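Local coordinates for protein alpha-glucosidase ([Eubacterium] rectale, PDB 6PNR) that hydrolyses alpha-glycosidic bonds as a family 31 glycoside hydrolase, probably releasing sulfoquinovose from glycosides derived from plant sulfolipid, at residues Lys336-Thr341 with Asn364-Glu369; Ala340-Ala343 with Asp347-Val350; Val350-Phe355 with Gly392-Thr397. All coordinates share one frame; numbering follows the deposited sequence.

Contact 1 (Lys336-Thr341 with Asn364-Glu369); sequences KGYFAT and NPEAFE. With SO4 (sulfate ion), chain F.
Tyr338 lies against the first turn of helix 365-380, and its side chain can be followed outward past Ala367 and Glu366. At the root, Tyr338 CB meets Ala367 CB at 3.7 Å, and CG and CD1 touch the same methyl. The ring then spreads over the helix backbone: Ala367 CA stands 4.0 Å from the centroid of the Tyr338 ring and 13° off its normal, a CH-pi contact over the face. On the opposite face Lys336 CB sits 3.6 Å above the plane of the Tyr338 ring. Chi1 of -73° contributes to this sandwich by setting CG anti to the carbonyl carbon, beside the backbone N, the side from which Lys336 comes. Farther out, CE1 approaches Glu366 CB, and the Glu366 carboxylate stands almost perpendicular to the ring (88°) without bonding to it. The tip donates from Tyr338 OH to O2 of a sulfate ion at 2.8 Å. Lys336, fully extended, brings NZ to sulfate O3 at 2.6 Å and also pairs with Glu332; the sulfate probably comes from the crystallisation liquor. At the surface, Tyr338 thus bridges two helix ends: helix 328-335 closes in a Schellman motif at Gly337, and helix 365-380 starts where Asn364 OD1 caps Glu366 N at 2.9 Å.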
loop_
_atom_site.group_PDB
_atom_site.type_symbol
_atom_site.label_atom_id
_atom_site.label_comp_id
_atom_site.label_asym_id
_atom_site.label_seq_id
_atom_site.Cartn_x
_atom_site.Cartn_y
_atom_site.Cartn_z
ATOM N N LYS A 336 33.775 -4.451 26.563
ATOM C CA LYS A 336 34.056 -5.849 26.275
ATOM C C LYS A 336 33.711 -6.253 24.849
ATOM O O LYS A 336 33.869 -7.428 24.504
ATOM C CB LYS A 336 33.310 -6.741 27.276
ATOM C CG LYS A 336 33.668 -6.427 28.717
ATOM C CD LYS A 336 32.951 -7.314 29.715
ATOM C CE LYS A 336 33.443 -7.024 31.131
ATOM N NZ LYS A 336 32.816 -7.912 32.151
ATOM N N GLY A 337 33.254 -5.325 24.018
ATOM C CA GLY A 337 32.949 -5.629 22.627
ATOM C C GLY A 337 31.791 -6.588 22.436
ATOM O O GLY A 337 31.846 -7.449 21.553
ATOM N N TYR A 338 30.729 -6.443 23.226
ATOM C CA TYR A 338 29.620 -7.390 23.225
ATOM C C TYR A 338 28.423 -6.924 22.407
ATOM O O TYR A 338 27.355 -7.535 22.500
ATOM C CB TYR A 338 29.182 -7.677 24.659
ATOM C CG TYR A 338 30.144 -8.546 25.443
ATOM C CD1 TYR A 338 31.192 -9.208 24.807
ATOM C CD2 TYR A 338 29.994 -8.721 26.820
ATOM C CE1 TYR A 338 32.072 -10.010 25.523
ATOM C CE2 TYR A 338 30.868 -9.527 27.543
ATOM C CZ TYR A 338 31.903 -10.165 26.885
ATOM O OH TYR A 338 32.773 -10.958 27.587
ATOM N N PHE A 339 28.569 -5.871 21.604
ATOM C CA PHE A 339 27.483 -5.355 20.784
ATOM C C PHE A 339 27.695 -5.709 19.318
ATOM O O PHE A 339 28.829 -5.786 18.835
ATOM C CB PHE A 339 27.360 -3.828 20.920
ATOM C CG PHE A 339 26.873 -3.366 22.273
ATOM C CD1 PHE A 339 25.653 -3.796 22.773
ATOM C CD2 PHE A 339 27.619 -2.468 23.026
ATOM C CE1 PHE A 339 25.194 -3.354 24.020
ATOM C CE2 PHE A 339 27.175 -2.032 24.262
ATOM C CZ PHE A 339 25.958 -2.474 24.761
ATOM N N ALA A 340 26.588 -5.901 18.606
ATOM C CA ALA A 340 26.647 -5.981 17.149
ATOM C C ALA A 340 27.247 -4.702 16.566
ATOM O O ALA A 340 27.028 -3.599 17.073
ATOM C CB ALA A 340 25.252 -6.210 16.575
ATOM N N THR A 341 27.989 -4.853 15.471
ATOM C CA THR A 341 28.783 -3.767 14.909
ATOM C C THR A 341 28.402 -3.504 13.460
ATOM O O THR A 341 27.775 -4.332 12.796
ATOM C CB THR A 341 30.285 -4.084 14.981
ATOM O OG1 THR A 341 30.527 -5.375 14.403
ATOM C CG2 THR A 341 30.754 -4.091 16.421
ATOM N N ASN A 364 27.278 -14.132 19.827
ATOM C CA ASN A 364 28.598 -14.224 20.428
ATOM C C ASN A 364 28.441 -14.963 21.748
ATOM O O ASN A 364 27.834 -14.420 22.684
ATOM C CB ASN A 364 29.187 -12.822 20.635
ATOM C CG ASN A 364 30.558 -12.849 21.292
ATOM O OD1 ASN A 364 30.924 -13.813 21.960
ATOM N ND2 ASN A 364 31.322 -11.785 21.098
ATOM N N PRO A 365 28.974 -16.185 21.876
ATOM C CA PRO A 365 28.760 -16.939 23.122
ATOM C C PRO A 365 29.207 -16.191 24.364
ATOM O O PRO A 365 28.558 -16.317 25.412
ATOM C CB PRO A 365 29.574 -18.223 22.905
ATOM C CG PRO A 365 29.682 -18.355 21.413
ATOM C CD PRO A 365 29.766 -16.949 20.893
ATOM N N GLU A 366 30.281 -15.403 24.279
ATOM C CA GLU A 366 30.738 -14.633 25.432
ATOM C C GLU A 366 29.715 -13.574 25.831
ATOM O O GLU A 366 29.402 -13.410 27.018
ATOM C CB GLU A 366 32.089 -13.985 25.129
ATOM C CG GLU A 366 33.194 -14.978 24.810
ATOM C CD GLU A 366 34.581 -14.366 24.911
ATOM O OE1 GLU A 366 34.680 -13.136 25.101
ATOM O OE2 GLU A 366 35.569 -15.121 24.806
ATOM N N ALA A 367 29.187 -12.843 24.848
ATOM C CA ALA A 367 28.139 -11.863 25.121
ATOM C C ALA A 367 26.867 -12.533 25.633
ATOM O O ALA A 367 26.203 -12.003 26.529
ATOM C CB ALA A 367 27.860 -11.045 23.861
ATOM N N PHE A 368 26.520 -13.705 25.086
ATOM C CA PHE A 368 25.349 -14.454 25.543
ATOM C C PHE A 368 25.466 -14.812 27.023
ATOM O O PHE A 368 24.565 -14.517 27.818
ATOM C CB PHE A 368 25.184 -15.707 24.666
ATOM C CG PHE A 368 23.932 -16.527 24.936
ATOM C CD1 PHE A 368 23.962 -17.590 25.826
ATOM C CD2 PHE A 368 22.754 -16.281 24.246
ATOM C CE1 PHE A 368 22.824 -18.371 26.050
ATOM C CE2 PHE A 368 21.610 -17.046 24.480
ATOM C CZ PHE A 368 21.645 -18.094 25.361
ATOM N N GLU A 369 26.587 -15.424 27.419
ATOM C CA GLU A 369 26.801 -15.755 28.826
ATOM C C GLU A 369 26.830 -14.503 29.697
ATOM O O GLU A 369 26.299 -14.499 30.814
ATOM C CB GLU A 369 28.105 -16.544 28.983
ATOM C CG GLU A 369 28.031 -17.931 28.393
ATOM C CD GLU A 369 27.018 -18.789 29.120
ATOM O OE1 GLU A 369 26.997 -18.733 30.368
ATOM O OE2 GLU A 369 26.236 -19.497 28.449
HETATM S S SO4 F . 32.785 -11.377 31.395
HETATM O O1 SO4 F . 31.674 -12.212 30.942
HETATM O O2 SO4 F . 33.277 -10.568 30.281
HETATM O O3 SO4 F . 32.324 -10.494 32.468
HETATM O O4 SO4 F . 33.872 -12.223 31.890
#

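Contact 2 (Ala340-Ala343 with Asp347-Val350); sequences ATKA and DYLV
Thr341 and Asp347 form a single beta bridge, their CA atoms 4.2 Å apart, beside a nearly straight hydrogen bond from Tyr348 N to Ala340 O (3.0 Å, 173° at the hydrogen). The same Ala340 O accepts from a water at 2.8 Å, and that water also donates to Tyr348 O, so one carbonyl ties the two segments both directly and through solvent. Among the side chains, Lys342 and Tyr348 carry the contact. Lys342 NZ sits over the centre of the Tyr348 ring, 3.7 Å from its centroid and 10° off the normal, a cation-pi interaction. The lysine reaches this position because its chain bends at chi3 (80°) and again at chi4, folding the ammonium back over the ring, while Lys342 CG rests 3.9 Å from Tyr348 CD2. A second water accepts from Leu349 N at 2.9 Å and, weakly, from Lys342 NZ. Beside the bridge, Thr341 CG2 packs on Asp347 OD1 at 3.5 Å. The phenol OH of Tyr348 bonds to Asp398, so replacing the tyrosine with an alanine would probably leave the Lys342 ammonium without its aromatic face and Asp398 without this partner. The arrangement is a short chain reversal leading into strand 349-351, an outer strand of a small antiparallel sheet that lies, in sequence, between the neighbouring barrel strands 314-319 and 386-389.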
loop_
_atom_site.group_PDB
_atom_site.type_symbol
_atom_site.label_atom_id
_atom_site.label_comp_id
_atom_site.label_asym_id
_atom_site.label_seq_id
_atom_site.Cartn_x
_atom_site.Cartn_y
_atom_site.Cartn_z
ATOM N N ALA A 340 26.588 -5.901 18.606
ATOM C CA ALA A 340 26.647 -5.981 17.149
ATOM C C ALA A 340 27.247 -4.702 16.566
ATOM O O ALA A 340 27.028 -3.599 17.073
ATOM C CB ALA A 340 25.252 -6.210 16.575
ATOM N N THR A 341 27.989 -4.853 15.471
ATOM C CA THR A 341 28.783 -3.767 14.909
ATOM C C THR A 341 28.402 -3.504 13.460
ATOM O O THR A 341 27.775 -4.332 12.796
ATOM C CB THR A 341 30.285 -4.084 14.981
ATOM O OG1 THR A 341 30.527 -5.375 14.403
ATOM C CG2 THR A 341 30.754 -4.091 16.421
ATOM N N LYS A 342 28.792 -2.334 12.968
ATOM C CA LYS A 342 28.565 -2.002 11.572
ATOM C C LYS A 342 29.748 -2.465 10.722
ATOM O O LYS A 342 30.762 -2.942 11.233
ATOM C CB LYS A 342 28.346 -0.499 11.405
ATOM C CG LYS A 342 27.414 0.119 12.422
ATOM C CD LYS A 342 27.190 1.577 12.113
ATOM C CE LYS A 342 26.154 1.755 11.013
ATOM N NZ LYS A 342 24.810 2.104 11.583
ATOM N N ALA A 343 29.608 -2.311 9.402
ATOM C CA ALA A 343 30.724 -2.602 8.506
ATOM C C ALA A 343 31.942 -1.743 8.834
ATOM O O ALA A 343 33.080 -2.219 8.764
ATOM C CB ALA A 343 30.304 -2.400 7.051
ATOM N N ASP A 347 30.065 0.202 17.021
ATOM C CA ASP A 347 28.853 -0.426 17.532
ATOM C C ASP A 347 27.630 0.166 16.845
ATOM O O ASP A 347 27.533 1.378 16.637
ATOM C CB ASP A 347 28.736 -0.252 19.044
ATOM C CG ASP A 347 29.794 -1.015 19.798
ATOM O OD1 ASP A 347 30.376 -1.952 19.203
ATOM O OD2 ASP A 347 30.042 -0.680 20.979
ATOM N N TYR A 348 26.705 -0.702 16.460
ATOM C CA TYR A 348 25.469 -0.250 15.844
ATOM C C TYR A 348 24.562 0.290 16.944
ATOM O O TYR A 348 24.280 -0.413 17.919
ATOM C CB TYR A 348 24.818 -1.402 15.079
ATOM C CG TYR A 348 23.766 -0.991 14.071
ATOM C CD1 TYR A 348 22.717 -0.154 14.427
ATOM C CD2 TYR A 348 23.829 -1.440 12.756
ATOM C CE1 TYR A 348 21.750 0.216 13.499
ATOM C CE2 TYR A 348 22.870 -1.073 11.828
ATOM C CZ TYR A 348 21.832 -0.239 12.208
ATOM O OH TYR A 348 20.873 0.134 11.291
ATOM N N LEU A 349 24.135 1.542 16.811
ATOM C CA LEU A 349 23.215 2.160 17.759
ATOM C C LEU A 349 21.853 2.265 17.090
ATOM O O LEU A 349 21.685 3.029 16.138
ATOM C CB LEU A 349 23.718 3.527 18.218
ATOM C CG LEU A 349 24.870 3.484 19.233
ATOM C CD1 LEU A 349 25.199 4.869 19.734
ATOM C CD2 LEU A 349 24.519 2.581 20.400
ATOM N N VAL A 350 20.892 1.487 17.579
ATOM C CA VAL A 350 19.539 1.480 17.035
ATOM C C VAL A 350 18.716 2.567 17.716
ATOM O O VAL A 350 18.731 2.697 18.948
ATOM C CB VAL A 350 18.888 0.100 17.214
ATOM C CG1 VAL A 350 17.448 0.101 16.679
ATOM C CG2 VAL A 350 19.735 -0.984 16.518
HETATM O O HOH W 1 24.795 -2.859 18.609
HETATM O O HOH W 2 24.922 3.331 14.700
#

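Contact 3 (Val350-Phe355 with Gly392-Thr397); sequences VDFGEF and GEYLPT
Phe352 and Tyr394 meet where an Asx turn, begun by Asp351, packs against the loop that follows strand 386-389 of the TIM-barrel domain. The aromatic contact is a near-parallel but strongly slid pair: the ring centroids of Phe352 and Tyr394 are 4.7 Å apart and their planes 22° from each other, so the rings barely overlap. Phe352 CE1 reaches over the rim of one Tyr394 face and comes within 3.3 Å of Tyr394 CD2, a tight approach. Trp289, a ligand-pocket residue, meets the Phe352 ring edge-to-face.

Apolar contacts from Val350 extend the interface. With chi1 at 178°, CG1 lies anti to the backbone N, and the two methyls divide their partners: Val350 CG1 lies at the edge of the Tyr394 ring, 4.4 Å from its CD2, while Val350 CG2 touches Pro396 CD at 4.3 Å.

Hydrogen bonds fix the turn that presents Phe352. Asp351 OD1 accepts from Gly353 N at 2.8 Å, the donor lying well above the carboxylate plane, with a weak further bond from Glu354 N. No direct hydrogen bond crosses between the segments, yet their polar groups are joined. Tyr394 OH bonds to Glu137, Phe352 O accepts from Arg286 of the ligand pocket, and one water donates both to Tyr394 OH at 2.8 Å and to Phe352 O at 3.2 Å.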
loop_
_atom_site.group_PDB
_atom_site.type_symbol
_atom_site.label_atom_id
_atom_site.label_comp_id
_atom_site.label_asym_id
_atom_site.label_seq_id
_atom_site.Cartn_x
_atom_site.Cartn_y
_atom_site.Cartn_z
ATOM N N VAL A 350 20.892 1.487 17.579
ATOM C CA VAL A 350 19.539 1.480 17.035
ATOM C C VAL A 350 18.716 2.567 17.716
ATOM O O VAL A 350 18.731 2.697 18.948
ATOM C CB VAL A 350 18.888 0.100 17.214
ATOM C CG1 VAL A 350 17.448 0.101 16.679
ATOM C CG2 VAL A 350 19.735 -0.984 16.518
ATOM N N ASP A 351 17.977 3.336 16.911
ATOM C CA ASP A 351 17.078 4.376 17.409
ATOM C C ASP A 351 15.756 3.744 17.833
ATOM O O ASP A 351 15.016 3.206 17.000
ATOM C CB ASP A 351 16.854 5.433 16.327
ATOM C CG ASP A 351 15.962 6.583 16.789
ATOM O OD1 ASP A 351 15.627 6.658 17.988
ATOM O OD2 ASP A 351 15.587 7.423 15.945
ATOM N N PHE A 352 15.453 3.794 19.125
ATOM C CA PHE A 352 14.201 3.254 19.636
ATOM C C PHE A 352 13.140 4.328 19.835
ATOM O O PHE A 352 12.061 4.032 20.361
ATOM C CB PHE A 352 14.454 2.493 20.940
ATOM C CG PHE A 352 15.061 1.141 20.719
ATOM C CD1 PHE A 352 14.259 0.031 20.555
ATOM C CD2 PHE A 352 16.433 0.994 20.605
ATOM C CE1 PHE A 352 14.817 -1.216 20.318
ATOM C CE2 PHE A 352 16.997 -0.239 20.365
ATOM C CZ PHE A 352 16.191 -1.351 20.218
ATOM N N GLY A 353 13.422 5.560 19.416
ATOM C CA GLY A 353 12.507 6.674 19.590
ATOM C C GLY A 353 13.026 7.678 20.590
ATOM O O GLY A 353 12.611 7.670 21.755
ATOM N N GLU A 354 13.953 8.535 20.156
ATOM C CA GLU A 354 14.570 9.586 20.964
ATOM C C GLU A 354 15.574 9.031 21.969
ATOM O O GLU A 354 15.962 9.740 22.911
ATOM C CB GLU A 354 13.515 10.460 21.670
ATOM C CG GLU A 354 12.575 11.147 20.671
ATOM C CD GLU A 354 11.250 11.667 21.256
ATOM O OE1 GLU A 354 11.126 11.855 22.483
ATOM O OE2 GLU A 354 10.326 11.908 20.448
ATOM N N PHE A 355 15.991 7.772 21.813
ATOM C CA PHE A 355 17.151 7.252 22.524
ATOM C C PHE A 355 17.726 6.102 21.708
ATOM O O PHE A 355 17.029 5.480 20.905
ATOM C CB PHE A 355 16.820 6.826 23.971
ATOM C CG PHE A 355 15.797 5.704 24.104
ATOM C CD1 PHE A 355 14.435 5.970 24.057
ATOM C CD2 PHE A 355 16.205 4.403 24.353
ATOM C CE1 PHE A 355 13.500 4.957 24.219
ATOM C CE2 PHE A 355 15.275 3.376 24.512
ATOM C CZ PHE A 355 13.920 3.657 24.454
ATOM N N GLY A 392 13.023 -8.041 20.953
ATOM C CA GLY A 392 13.589 -9.090 20.129
ATOM C C GLY A 392 13.317 -8.936 18.645
ATOM O O GLY A 392 13.805 -9.761 17.864
ATOM N N GLU A 393 12.576 -7.903 18.226
ATOM C CA GLU A 393 12.136 -7.740 16.840
ATOM C C GLU A 393 12.957 -6.736 16.045
ATOM O O GLU A 393 12.692 -6.555 14.851
ATOM C CB GLU A 393 10.665 -7.290 16.776
ATOM C CG GLU A 393 9.710 -7.972 17.737
ATOM C CD GLU A 393 9.668 -7.291 19.102
ATOM O OE1 GLU A 393 10.542 -6.438 19.363
ATOM O OE2 GLU A 393 8.763 -7.605 19.905
ATOM N N TYR A 394 13.921 -6.058 16.665
ATOM C CA TYR A 394 14.473 -4.832 16.093
ATOM C C TYR A 394 15.830 -5.023 15.434
ATOM O O TYR A 394 16.569 -4.043 15.295
ATOM C CB TYR A 394 14.624 -3.753 17.169
ATOM C CG TYR A 394 13.402 -2.917 17.488
ATOM C CD1 TYR A 394 12.255 -3.497 17.981
ATOM C CD2 TYR A 394 13.435 -1.532 17.361
ATOM C CE1 TYR A 394 11.154 -2.731 18.308
ATOM C CE2 TYR A 394 12.342 -0.753 17.700
ATOM C CZ TYR A 394 11.201 -1.365 18.164
ATOM O OH TYR A 394 10.092 -0.623 18.502
ATOM N N LEU A 395 16.206 -6.236 15.061
ATOM C CA LEU A 395 17.542 -6.376 14.473
ATOM C C LEU A 395 17.538 -5.790 13.067
ATOM O O LEU A 395 16.763 -6.247 12.212
ATOM C CB LEU A 395 18.015 -7.827 14.437
ATOM C CG LEU A 395 19.473 -8.014 13.967
ATOM C CD1 LEU A 395 20.446 -7.717 15.092
ATOM C CD2 LEU A 395 19.704 -9.417 13.425
ATOM N N PRO A 396 18.374 -4.800 12.778
ATOM C CA PRO A 396 18.399 -4.220 11.432
ATOM C C PRO A 396 19.076 -5.162 10.451
ATOM O O PRO A 396 19.686 -6.164 10.819
ATOM C CB PRO A 396 19.185 -2.918 11.609
ATOM C CG PRO A 396 20.030 -3.153 12.813
ATOM C CD PRO A 396 19.314 -4.139 13.697
ATOM N N THR A 397 18.944 -4.829 9.166
ATOM C CA THR A 397 19.530 -5.638 8.109
ATOM C C THR A 397 20.503 -4.859 7.237
ATOM O O THR A 397 21.104 -5.445 6.331
ATOM C CB THR A 397 18.437 -6.219 7.208
ATOM O OG1 THR A 397 17.762 -5.144 6.535
ATOM C CG2 THR A 397 17.438 -7.035 8.009
HETATM O O HOH W 3 10.602 1.164 20.637
#

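In the fold
The three contacts are strung along residues 336-355, which pair in contacts 1 and 3 with later parts of the chain; contact 3 is the buried one and lies near the inhibitor. Contacts 1 and 2 share Ala340 and Thr341, their centres lie about 12 Å apart, and they touch where Phe339 CD2 packs on Asp347 OD2 at 3.6 Å. Contacts 2 and 3 share Val350 on strand 349-351, with centres about 11 Å apart; Tyr348 CZ meets Pro396 CG at 3.5 Å. Contacts 1 and 3 do not touch, their centres being about 17 Å apart. In contact 3 the Phe352 side chain is about 7 Å from the bound aza-sugar, and Glu393 forms a salt bridge with Arg441 of the pocket.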